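Long-range contacts in nicotinate phosphoribosyltransferase (Vibrio cholerae, PDB 4HL7), which probably catalyses the ATP-assisted transfer of phosphoribose from phosphoribosyl diphosphate to nicotinate, giving nicotinate ribonucleotide for NAD synthesis: residues 154-159 and 355-360; 172-177 and 331-336; 179-184 and 204-209. All blocks are in the same frame, centred on the assembly; numbering follows the deposited sequence.

Contact 1 (154-159 and 355-360); sequences DLPLKV and NDLANW
Leu155 and Trp360 meet at an angle at one end of this contact, where the first turn of helix 155-174 packs against the loop after helix 351-354. The CD2 methyl of the leucine lies 3.5 Å from Trp360 CD1, approaching the indole obliquely, and it also touches the tryptophan CB. With CG of Leu155 anti to its own backbone N (chi1 -175°), the branch leaves the helix in the direction of the loop. Pro156 and Leu357 lie side by side and point the same way, with ring atom CG 4.0 Å from CD2 of the leucine; proline suits this first turn, where no earlier helical carbonyl awaits an amide hydrogen. One turn on from Leu155, Val159 spreads its two methyls over the chain: CG2 rests 3.9 Å from CB of Ala358, a side chain of a single methyl, which suits this close approach, while CG1 lies against Asp356 O. The loop is folded tightly, since Leu357 to Trp360 form a type I' turn and Asp356 OD2 accepts from Ala358 N at 2.8 Å in an Asx turn. OD1 of the same carboxylate makes a salt bridge to Lys163, further along the helix. No direct hydrogen bond spans the two segments. Apolar contacts therefore set the fit, and a water bridges Pro156 O, at 2.8 Å, and Asp356 O, at 2.7 Å, though it has more acceptors in reach than protons to give.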
loop_
_atom_site.group_PDB
_atom_site.type_symbol
_atom_site.label_atom_id
_atom_site.label_comp_id
_atom_site.label_asym_id
_atom_site.label_seq_id
_atom_site.Cartn_x
_atom_site.Cartn_y
_atom_site.Cartn_z
ATOM N N ASP A 154 -2.708 2.675 -27.117
ATOM C CA ASP A 154 -3.856 1.817 -26.862
ATOM C C ASP A 154 -3.526 0.453 -26.242
ATOM O O ASP A 154 -4.419 -0.303 -25.935
ATOM C CB ASP A 154 -4.703 1.643 -28.123
ATOM C CG ASP A 154 -3.901 1.158 -29.314
ATOM O OD1 ASP A 154 -2.861 0.481 -29.131
ATOM O OD2 ASP A 154 -4.326 1.453 -30.452
ATOM N N LEU A 155 -2.246 0.146 -26.075
ATOM C CA LEU A 155 -1.852 -1.164 -25.504
ATOM C C LEU A 155 -2.374 -1.448 -24.095
ATOM O O LEU A 155 -2.901 -2.512 -23.857
ATOM C CB LEU A 155 -0.334 -1.365 -25.552
ATOM C CG LEU A 155 0.145 -2.756 -25.087
ATOM C CD1 LEU A 155 -0.480 -3.882 -25.927
ATOM C CD2 LEU A 155 1.647 -2.820 -25.216
ATOM N N PRO A 156 -2.220 -0.494 -23.133
ATOM C CA PRO A 156 -2.649 -0.861 -21.800
ATOM C C PRO A 156 -4.126 -1.243 -21.757
ATOM O O PRO A 156 -4.483 -2.229 -21.103
ATOM C CB PRO A 156 -2.367 0.414 -20.954
ATOM C CG PRO A 156 -1.340 1.161 -21.751
ATOM C CD PRO A 156 -1.594 0.836 -23.189
ATOM N N LEU A 157 -4.990 -0.529 -22.484
ATOM C CA LEU A 157 -6.398 -0.908 -22.431
ATOM C C LEU A 157 -6.698 -2.191 -23.243
ATOM O O LEU A 157 -7.609 -2.951 -22.864
ATOM C CB LEU A 157 -7.317 0.236 -22.866
ATOM C CG LEU A 157 -7.577 1.350 -21.853
ATOM C CD1 LEU A 157 -8.497 2.393 -22.509
ATOM C CD2 LEU A 157 -8.173 0.793 -20.554
ATOM N N LYS A 158 -5.938 -2.450 -24.302
ATOM C CA LYS A 158 -6.151 -3.706 -25.070
ATOM C C LYS A 158 -5.868 -4.867 -24.135
ATOM O O LYS A 158 -6.566 -5.889 -24.151
ATOM C CB LYS A 158 -5.254 -3.822 -26.342
ATOM C CG LYS A 158 -5.773 -3.059 -27.573
ATOM C CD LYS A 158 -5.011 -3.405 -28.862
ATOM N N VAL A 159 -4.807 -4.727 -23.341
ATOM C CA VAL A 159 -4.368 -5.809 -22.459
ATOM C C VAL A 159 -5.443 -6.029 -21.407
ATOM O O VAL A 159 -5.814 -7.180 -21.076
ATOM C CB VAL A 159 -3.021 -5.473 -21.749
ATOM C CG1 VAL A 159 -2.760 -6.458 -20.606
ATOM C CG2 VAL A 159 -1.879 -5.485 -22.751
ATOM N N ASN A 355 -0.161 -1.438 -14.293
ATOM C CA ASN A 355 1.171 -1.459 -14.893
ATOM C C ASN A 355 1.497 -2.811 -15.509
ATOM O O ASN A 355 2.471 -3.466 -15.132
ATOM C CB ASN A 355 2.207 -1.108 -13.813
ATOM C CG ASN A 355 3.479 -0.516 -14.413
ATOM O OD1 ASN A 355 3.744 -0.648 -15.596
ATOM N ND2 ASN A 355 4.266 0.124 -13.590
ATOM N N ASP A 356 0.697 -3.193 -16.483
ATOM C CA ASP A 356 0.852 -4.488 -17.123
ATOM C C ASP A 356 0.752 -4.264 -18.638
ATOM O O ASP A 356 -0.285 -3.829 -19.145
ATOM C CB ASP A 356 -0.235 -5.463 -16.636
ATOM C CG ASP A 356 -0.088 -6.870 -17.298
ATOM O OD1 ASP A 356 -0.895 -7.799 -17.010
ATOM O OD2 ASP A 356 0.874 -7.015 -18.086
ATOM N N LEU A 357 1.845 -4.547 -19.353
ATOM C CA LEU A 357 1.872 -4.378 -20.823
ATOM C C LEU A 357 2.031 -5.746 -21.486
ATOM O O LEU A 357 2.386 -5.848 -22.669
ATOM C CB LEU A 357 3.038 -3.458 -21.271
ATOM C CG LEU A 357 2.936 -2.028 -20.717
ATOM C CD1 LEU A 357 4.058 -1.159 -21.271
ATOM C CD2 LEU A 357 1.588 -1.481 -21.140
ATOM N N ALA A 358 1.733 -6.777 -20.711
ATOM C CA ALA A 358 1.780 -8.149 -21.202
ATOM C C ALA A 358 3.147 -8.434 -21.878
ATOM O O ALA A 358 3.204 -8.999 -22.943
ATOM C CB ALA A 358 0.606 -8.420 -22.162
ATOM N N ASN A 359 4.235 -8.025 -21.241
ATOM C CA ASN A 359 5.566 -8.391 -21.704
ATOM C C ASN A 359 5.933 -7.740 -23.023
ATOM O O ASN A 359 6.812 -8.215 -23.721
ATOM C CB ASN A 359 5.717 -9.928 -21.849
ATOM C CG ASN A 359 5.562 -10.651 -20.527
ATOM O OD1 ASN A 359 5.863 -10.100 -19.465
ATOM N ND2 ASN A 359 5.091 -11.900 -20.584
ATOM N N TRP A 360 5.214 -6.684 -23.391
ATOM C CA TRP A 360 5.522 -5.916 -24.576
ATOM C C TRP A 360 7.018 -5.665 -24.739
ATOM O O TRP A 360 7.658 -5.238 -23.819
ATOM C CB TRP A 360 4.783 -4.581 -24.538
ATOM C CG TRP A 360 4.975 -3.824 -25.838
ATOM C CD1 TRP A 360 4.368 -4.076 -27.057
ATOM C CD2 TRP A 360 5.844 -2.664 -26.070
ATOM N NE1 TRP A 360 4.804 -3.171 -28.023
ATOM C CE2 TRP A 360 5.656 -2.272 -27.465
ATOM C CE3 TRP A 360 6.696 -1.927 -25.278
ATOM C CZ2 TRP A 360 6.341 -1.218 -28.028
ATOM C CZ3 TRP A 360 7.359 -0.844 -25.838
ATOM C CH2 TRP A 360 7.189 -0.500 -27.183
HETATM O O HOH W 1 -2.907 -3.090 -19.001
#

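Contact 2 (172-177 and 331-336); sequences ERRGIN and QALELC
Helix 155-174 ends here in a Schellman motif, with Gly175 at positive phi (64°), and the chain that leaves it runs past helix 329-339, Ile176 and Cys336 having CA atoms 7.0 Å apart. Helix 329-339 packs on strand 344-349 of the parallel sheet in the domain of TIM-barrel type, and the end of helix 155-174 lies against that helix; glycine suits the turn because it takes up this backbone conformation without strain. Ile176, just beyond it, uses both of its branches. Its CG2 methyl sits 3.7 Å from Cys336 CB and a little farther from the sulfur, while CD1, at the end of the other branch, reaches 4.0 Å to Leu333 CD2. A beta-branched residue is apt here, since one side chain can touch two residues almost a turn apart on the facing helix. Leu333 is buried, and it also touches Leu167 and Ile171 of helix 155-174. Arg174 crosses the same leucine from nearer the solvent. Its chain bends at chi2 and chi3, bringing the guanidinium round so that Leu333 CD1 lies over one face. The apolar leucine thus meets the flat side of the group, while the nitrogens serve acidic partners: NH1 forms a salt bridge with Glu170 and NH2 another with Glu337. These two carboxylates, one on each helix, probably fix the rotation of the guanidinium and balance its charge, tying the two helices together. Arg174 NH2 itself comes to 3.6 Å from Leu333 CB.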
loop_
_atom_site.group_PDB
_atom_site.type_symbol
_atom_site.label_atom_id
_atom_site.label_comp_id
_atom_site.label_asym_id
_atom_site.label_seq_id
_atom_site.Cartn_x
_atom_site.Cartn_y
_atom_site.Cartn_z
ATOM N N GLU A 172 -18.509 -17.046 -15.529
ATOM C CA GLU A 172 -19.727 -17.696 -16.058
ATOM C C GLU A 172 -19.560 -19.206 -16.030
ATOM O O GLU A 172 -20.409 -19.913 -15.523
ATOM C CB GLU A 172 -20.019 -17.190 -17.486
ATOM C CG GLU A 172 -21.369 -17.609 -18.091
ATOM N N ARG A 173 -18.457 -19.709 -16.598
ATOM C CA ARG A 173 -18.234 -21.153 -16.662
ATOM C C ARG A 173 -18.253 -21.854 -15.318
ATOM O O ARG A 173 -18.834 -22.920 -15.193
ATOM C CB ARG A 173 -16.953 -21.474 -17.444
ATOM C CG ARG A 173 -16.608 -22.957 -17.566
ATOM C CD ARG A 173 -15.385 -23.177 -18.466
ATOM N NE ARG A 173 -14.113 -23.001 -17.757
ATOM C CZ ARG A 173 -13.598 -23.891 -16.914
ATOM N NH1 ARG A 173 -14.256 -25.025 -16.681
ATOM N NH2 ARG A 173 -12.422 -23.667 -16.316
ATOM N N ARG A 174 -17.659 -21.235 -14.299
ATOM C CA ARG A 174 -17.472 -21.877 -13.017
ATOM C C ARG A 174 -18.533 -21.457 -12.038
ATOM O O ARG A 174 -18.543 -21.928 -10.904
ATOM C CB ARG A 174 -16.054 -21.597 -12.491
ATOM C CG ARG A 174 -14.970 -22.395 -13.263
ATOM C CD ARG A 174 -13.677 -21.592 -13.470
ATOM N NE ARG A 174 -12.957 -21.393 -12.221
ATOM C CZ ARG A 174 -11.720 -20.880 -12.137
ATOM N NH1 ARG A 174 -11.085 -20.471 -13.262
ATOM N NH2 ARG A 174 -11.161 -20.726 -10.952
ATOM N N GLY A 175 -19.431 -20.577 -12.469
ATOM C CA GLY A 175 -20.564 -20.176 -11.614
ATOM C C GLY A 175 -20.110 -19.439 -10.342
ATOM O O GLY A 175 -20.650 -19.660 -9.225
ATOM N N ILE A 176 -19.077 -18.607 -10.490
ATOM C CA ILE A 176 -18.507 -17.859 -9.360
ATOM C C ILE A 176 -19.362 -16.604 -9.068
ATOM O O ILE A 176 -19.603 -15.788 -9.937
ATOM C CB ILE A 176 -17.008 -17.521 -9.606
ATOM C CG1 ILE A 176 -16.177 -18.804 -9.636
ATOM C CG2 ILE A 176 -16.453 -16.506 -8.554
ATOM C CD1 ILE A 176 -14.804 -18.624 -10.281
ATOM N N ASN A 177 -19.818 -16.453 -7.830
ATOM C CA ASN A 177 -20.688 -15.331 -7.547
ATOM C C ASN A 177 -20.097 -14.381 -6.493
ATOM O O ASN A 177 -20.777 -13.434 -6.057
ATOM C CB ASN A 177 -22.081 -15.825 -7.141
ATOM C CG ASN A 177 -22.051 -16.657 -5.888
ATOM O OD1 ASN A 177 -21.189 -16.478 -5.024
ATOM N ND2 ASN A 177 -22.997 -17.589 -5.778
ATOM N N GLN A 331 -5.423 -16.195 -10.067
ATOM C CA GLN A 331 -5.253 -16.407 -8.616
ATOM C C GLN A 331 -6.552 -16.013 -7.813
ATOM O O GLN A 331 -6.977 -16.704 -6.865
ATOM C CB GLN A 331 -4.094 -15.558 -8.126
ATOM C CG GLN A 331 -2.678 -16.053 -8.472
ATOM C CD GLN A 331 -1.596 -15.134 -7.822
ATOM O OE1 GLN A 331 -1.519 -15.027 -6.611
ATOM N NE2 GLN A 331 -0.808 -14.459 -8.644
ATOM N N ALA A 332 -7.168 -14.926 -8.220
ATOM C CA ALA A 332 -8.321 -14.402 -7.498
ATOM C C ALA A 332 -9.472 -15.409 -7.633
ATOM O O ALA A 332 -10.107 -15.781 -6.620
ATOM C CB ALA A 332 -8.702 -13.046 -8.029
ATOM N N LEU A 333 -9.677 -15.923 -8.863
ATOM C CA LEU A 333 -10.814 -16.880 -9.056
ATOM C C LEU A 333 -10.633 -18.144 -8.232
ATOM O O LEU A 333 -11.603 -18.718 -7.711
ATOM C CB LEU A 333 -11.060 -17.182 -10.530
ATOM C CG LEU A 333 -11.508 -15.990 -11.394
ATOM C CD1 LEU A 333 -11.756 -16.394 -12.881
ATOM C CD2 LEU A 333 -12.716 -15.236 -10.819
ATOM N N GLU A 334 -9.404 -18.626 -8.142
ATOM C CA GLU A 334 -9.090 -19.782 -7.291
ATOM C C GLU A 334 -9.459 -19.518 -5.826
ATOM O O GLU A 334 -9.976 -20.426 -5.102
ATOM C CB GLU A 334 -7.590 -20.113 -7.385
ATOM C CG GLU A 334 -7.193 -21.379 -6.671
ATOM C CD GLU A 334 -5.684 -21.622 -6.679
ATOM O OE1 GLU A 334 -5.327 -22.795 -6.452
ATOM O OE2 GLU A 334 -4.876 -20.661 -6.883
ATOM N N LEU A 335 -9.136 -18.318 -5.360
ATOM C CA LEU A 335 -9.455 -17.925 -3.973
ATOM C C LEU A 335 -10.966 -17.804 -3.817
ATOM O O LEU A 335 -11.492 -18.191 -2.756
ATOM C CB LEU A 335 -8.722 -16.623 -3.597
ATOM C CG LEU A 335 -7.256 -16.968 -3.265
ATOM C CD1 LEU A 335 -6.415 -15.680 -3.289
ATOM C CD2 LEU A 335 -7.082 -17.658 -1.924
ATOM N N CYS A 336 -11.652 -17.298 -4.870
ATOM C CA CYS A 336 -13.144 -17.221 -4.840
ATOM C C CYS A 336 -13.766 -18.590 -4.553
ATOM O O CYS A 336 -14.648 -18.705 -3.711
ATOM C CB CYS A 336 -13.702 -16.736 -6.159
ATOM S SG CYS A 336 -13.442 -14.974 -6.489
#

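Contact 3 (179-184 and 204-209); sequences FSLTEM and QEIPQW
Phe179 and Trp209 form the close-packed half of this contact. Their side chains cross at about a right angle, the edge of the phenyl ring turned to the face of the indole in an offset edge-to-face pair, with planes at 89° and the phenyl centroid 5.7 Å from that of the five-membered ring. CD2 of Phe179 does the touching, 3.7 Å from Trp209 CB. Beside the rings the backbones join: Leu181 N donates to Trp209 O at 2.8 Å, nearly in line with the carbonyl bond, and Ser180 CA adds a CA-H...O contact to the same oxygen. Packing is slacker toward Ile206, whose CD1 methyl lies 4.0 Å from Leu181 CD2 and 4.3 Å from Phe179 CE2. Branched apolar side chains suit this buried place, where Ile206 CD1 meets the edge of the phenyl ring. Farther out, toward solvent, Gln208 folds back with NE2 over one face of the indole, 3.6 Å above its plane. Phe179 also touches Leu167 and Ile171 of helix 155-174. Strand 181-183, helix 192-205 and strand 210-213 follow one another in the chain, and the bond from Leu181 to Trp209 lies where the returning chain enters the second strand of a beta-alpha-beta unit, the building block of TIM-barrel-type folds.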
loop_
_atom_site.group_PDB
_atom_site.type_symbol
_atom_site.label_atom_id
_atom_site.label_comp_id
_atom_site.label_asym_id
_atom_site.label_seq_id
_atom_site.Cartn_x
_atom_site.Cartn_y
_atom_site.Cartn_z
ATOM N N PHE A 179 -16.722 -12.888 -6.816
ATOM C CA PHE A 179 -15.559 -12.102 -7.258
ATOM C C PHE A 179 -15.804 -10.611 -6.903
ATOM O O PHE A 179 -16.882 -10.053 -7.189
ATOM C CB PHE A 179 -15.315 -12.253 -8.771
ATOM C CG PHE A 179 -14.172 -11.398 -9.285
ATOM C CD1 PHE A 179 -12.816 -11.752 -9.014
ATOM C CD2 PHE A 179 -14.428 -10.224 -9.963
ATOM C CE1 PHE A 179 -11.772 -10.937 -9.449
ATOM C CE2 PHE A 179 -13.379 -9.421 -10.459
ATOM C CZ PHE A 179 -12.046 -9.776 -10.164
ATOM N N SER A 180 -14.821 -9.987 -6.260
ATOM C CA SER A 180 -14.905 -8.570 -5.854
ATOM C C SER A 180 -13.493 -7.962 -5.995
ATOM O O SER A 180 -12.517 -8.580 -5.561
ATOM C CB SER A 180 -15.238 -8.516 -4.376
ATOM O OG SER A 180 -15.269 -7.164 -3.988
ATOM N N LEU A 181 -13.401 -6.769 -6.582
ATOM C CA LEU A 181 -12.103 -6.191 -6.949
ATOM C C LEU A 181 -11.961 -4.836 -6.239
ATOM O O LEU A 181 -12.886 -4.001 -6.278
ATOM C CB LEU A 181 -12.045 -6.004 -8.495
ATOM C CG LEU A 181 -10.749 -5.469 -9.098
ATOM C CD1 LEU A 181 -9.569 -6.346 -8.674
ATOM C CD2 LEU A 181 -10.807 -5.457 -10.620
ATOM N N THR A 182 -10.850 -4.637 -5.539
ATOM C CA THR A 182 -10.547 -3.315 -4.996
ATOM C C THR A 182 -9.302 -2.804 -5.721
ATOM O O THR A 182 -8.229 -3.442 -5.681
ATOM C CB THR A 182 -10.255 -3.374 -3.507
ATOM O OG1 THR A 182 -11.418 -3.888 -2.812
ATOM C CG2 THR A 182 -10.006 -1.953 -2.981
ATOM N N GLU A 183 -9.433 -1.708 -6.434
ATOM C CA GLU A 183 -8.276 -1.252 -7.200
ATOM C C GLU A 183 -7.258 -0.586 -6.272
ATOM O O GLU A 183 -7.622 0.251 -5.484
ATOM C CB GLU A 183 -8.760 -0.303 -8.294
ATOM C CG GLU A 183 -7.677 0.059 -9.283
ATOM C CD GLU A 183 -6.754 1.226 -8.810
ATOM O OE1 GLU A 183 -7.152 2.067 -7.955
ATOM O OE2 GLU A 183 -5.602 1.272 -9.291
HETATM N N MSE A 184 -5.976 -0.943 -6.381
HETATM C CA MSE A 184 -4.970 -0.468 -5.425
HETATM C C MSE A 184 -3.699 -0.245 -6.190
HETATM O O MSE A 184 -2.619 -0.475 -5.671
HETATM C CB MSE A 184 -4.698 -1.453 -4.253
HETATM C CG MSE A 184 -5.844 -1.568 -3.296
HETATM SE SE MSE A 184 -5.162 -2.801 -1.854
HETATM C CE MSE A 184 -6.864 -2.708 -1.003
ATOM N N GLN A 204 -16.829 0.777 -16.499
ATOM C CA GLN A 204 -17.687 0.492 -17.634
ATOM C C GLN A 204 -17.972 -1.012 -17.849
ATOM O O GLN A 204 -19.084 -1.384 -18.178
ATOM C CB GLN A 204 -17.139 1.158 -18.873
ATOM C CG GLN A 204 -17.791 0.666 -20.164
ATOM C CD GLN A 204 -16.867 0.848 -21.340
ATOM O OE1 GLN A 204 -16.596 1.982 -21.754
ATOM N NE2 GLN A 204 -16.342 -0.267 -21.875
ATOM N N GLU A 205 -16.986 -1.867 -17.605
ATOM C CA GLU A 205 -17.057 -3.271 -17.978
ATOM C C GLU A 205 -17.554 -4.176 -16.856
ATOM O O GLU A 205 -18.311 -5.136 -17.132
ATOM C CB GLU A 205 -15.690 -3.788 -18.478
ATOM C CG GLU A 205 -15.251 -3.154 -19.756
ATOM C CD GLU A 205 -16.162 -3.550 -20.900
ATOM O OE1 GLU A 205 -16.457 -4.769 -21.062
ATOM O OE2 GLU A 205 -16.568 -2.651 -21.649
ATOM N N ILE A 206 -17.127 -3.920 -15.616
ATOM C CA ILE A 206 -17.435 -4.860 -14.498
ATOM C C ILE A 206 -17.883 -4.105 -13.243
ATOM O O ILE A 206 -17.479 -4.418 -12.116
ATOM C CB ILE A 206 -16.257 -5.834 -14.161
ATOM C CG1 ILE A 206 -15.001 -5.074 -13.779
ATOM C CG2 ILE A 206 -15.948 -6.777 -15.333
ATOM C CD1 ILE A 206 -14.036 -5.948 -12.989
ATOM N N PRO A 207 -18.761 -3.105 -13.422
ATOM C CA PRO A 207 -19.177 -2.280 -12.263
ATOM C C PRO A 207 -19.705 -3.111 -11.090
ATOM O O PRO A 207 -19.543 -2.733 -9.903
ATOM C CB PRO A 207 -20.302 -1.414 -12.837
ATOM C CG PRO A 207 -20.791 -2.156 -14.030
ATOM C CD PRO A 207 -19.524 -2.755 -14.638
ATOM N N GLN A 208 -20.328 -4.231 -11.401
ATOM C CA GLN A 208 -20.968 -5.061 -10.392
ATOM C C GLN A 208 -19.953 -5.759 -9.514
ATOM O O GLN A 208 -20.295 -6.272 -8.460
ATOM C CB GLN A 208 -21.862 -6.124 -11.054
ATOM C CG GLN A 208 -21.075 -7.198 -11.821
ATOM C CD GLN A 208 -20.828 -6.872 -13.289
ATOM O OE1 GLN A 208 -20.754 -5.716 -13.689
ATOM N NE2 GLN A 208 -20.666 -7.910 -14.098
ATOM N N TRP A 209 -18.704 -5.827 -9.972
ATOM C CA TRP A 209 -17.646 -6.451 -9.214
ATOM C C TRP A 209 -16.619 -5.519 -8.624
ATOM O O TRP A 209 -15.731 -5.978 -7.951
ATOM C CB TRP A 209 -16.935 -7.490 -10.029
ATOM C CG TRP A 209 -17.850 -8.578 -10.492
ATOM C CD1 TRP A 209 -18.916 -9.153 -9.787
ATOM C CD2 TRP A 209 -17.798 -9.282 -11.760
ATOM N NE1 TRP A 209 -19.516 -10.120 -10.551
ATOM C CE2 TRP A 209 -18.868 -10.262 -11.731
ATOM C CE3 TRP A 209 -16.974 -9.216 -12.877
ATOM C CZ2 TRP A 209 -19.132 -11.088 -12.815
ATOM C CZ3 TRP A 209 -17.227 -10.083 -13.953
ATOM C CH2 TRP A 209 -18.275 -10.993 -13.916
#

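In the fold
Helix 155-174 relates all three contacts: its first turn enters contact 1, its C-terminal end contact 2, and the chain leaving it leads straight into contact 3. Contacts 1 and 2 have centres 23 Å apart and do not touch, nor do contacts 1 and 3, whose nearest atoms stay about 8 Å apart. Contacts 2 and 3, with centres 14 Å apart, share one apolar core, in which Cys336 SG lies 3.7 Å from Phe179 CA. Along the chain, contact 3 is nested within the loop closed by contact 2, and that within contact 1. His232, the predicted phosphorylation site, belongs to none of the segments and is unphosphorylated here.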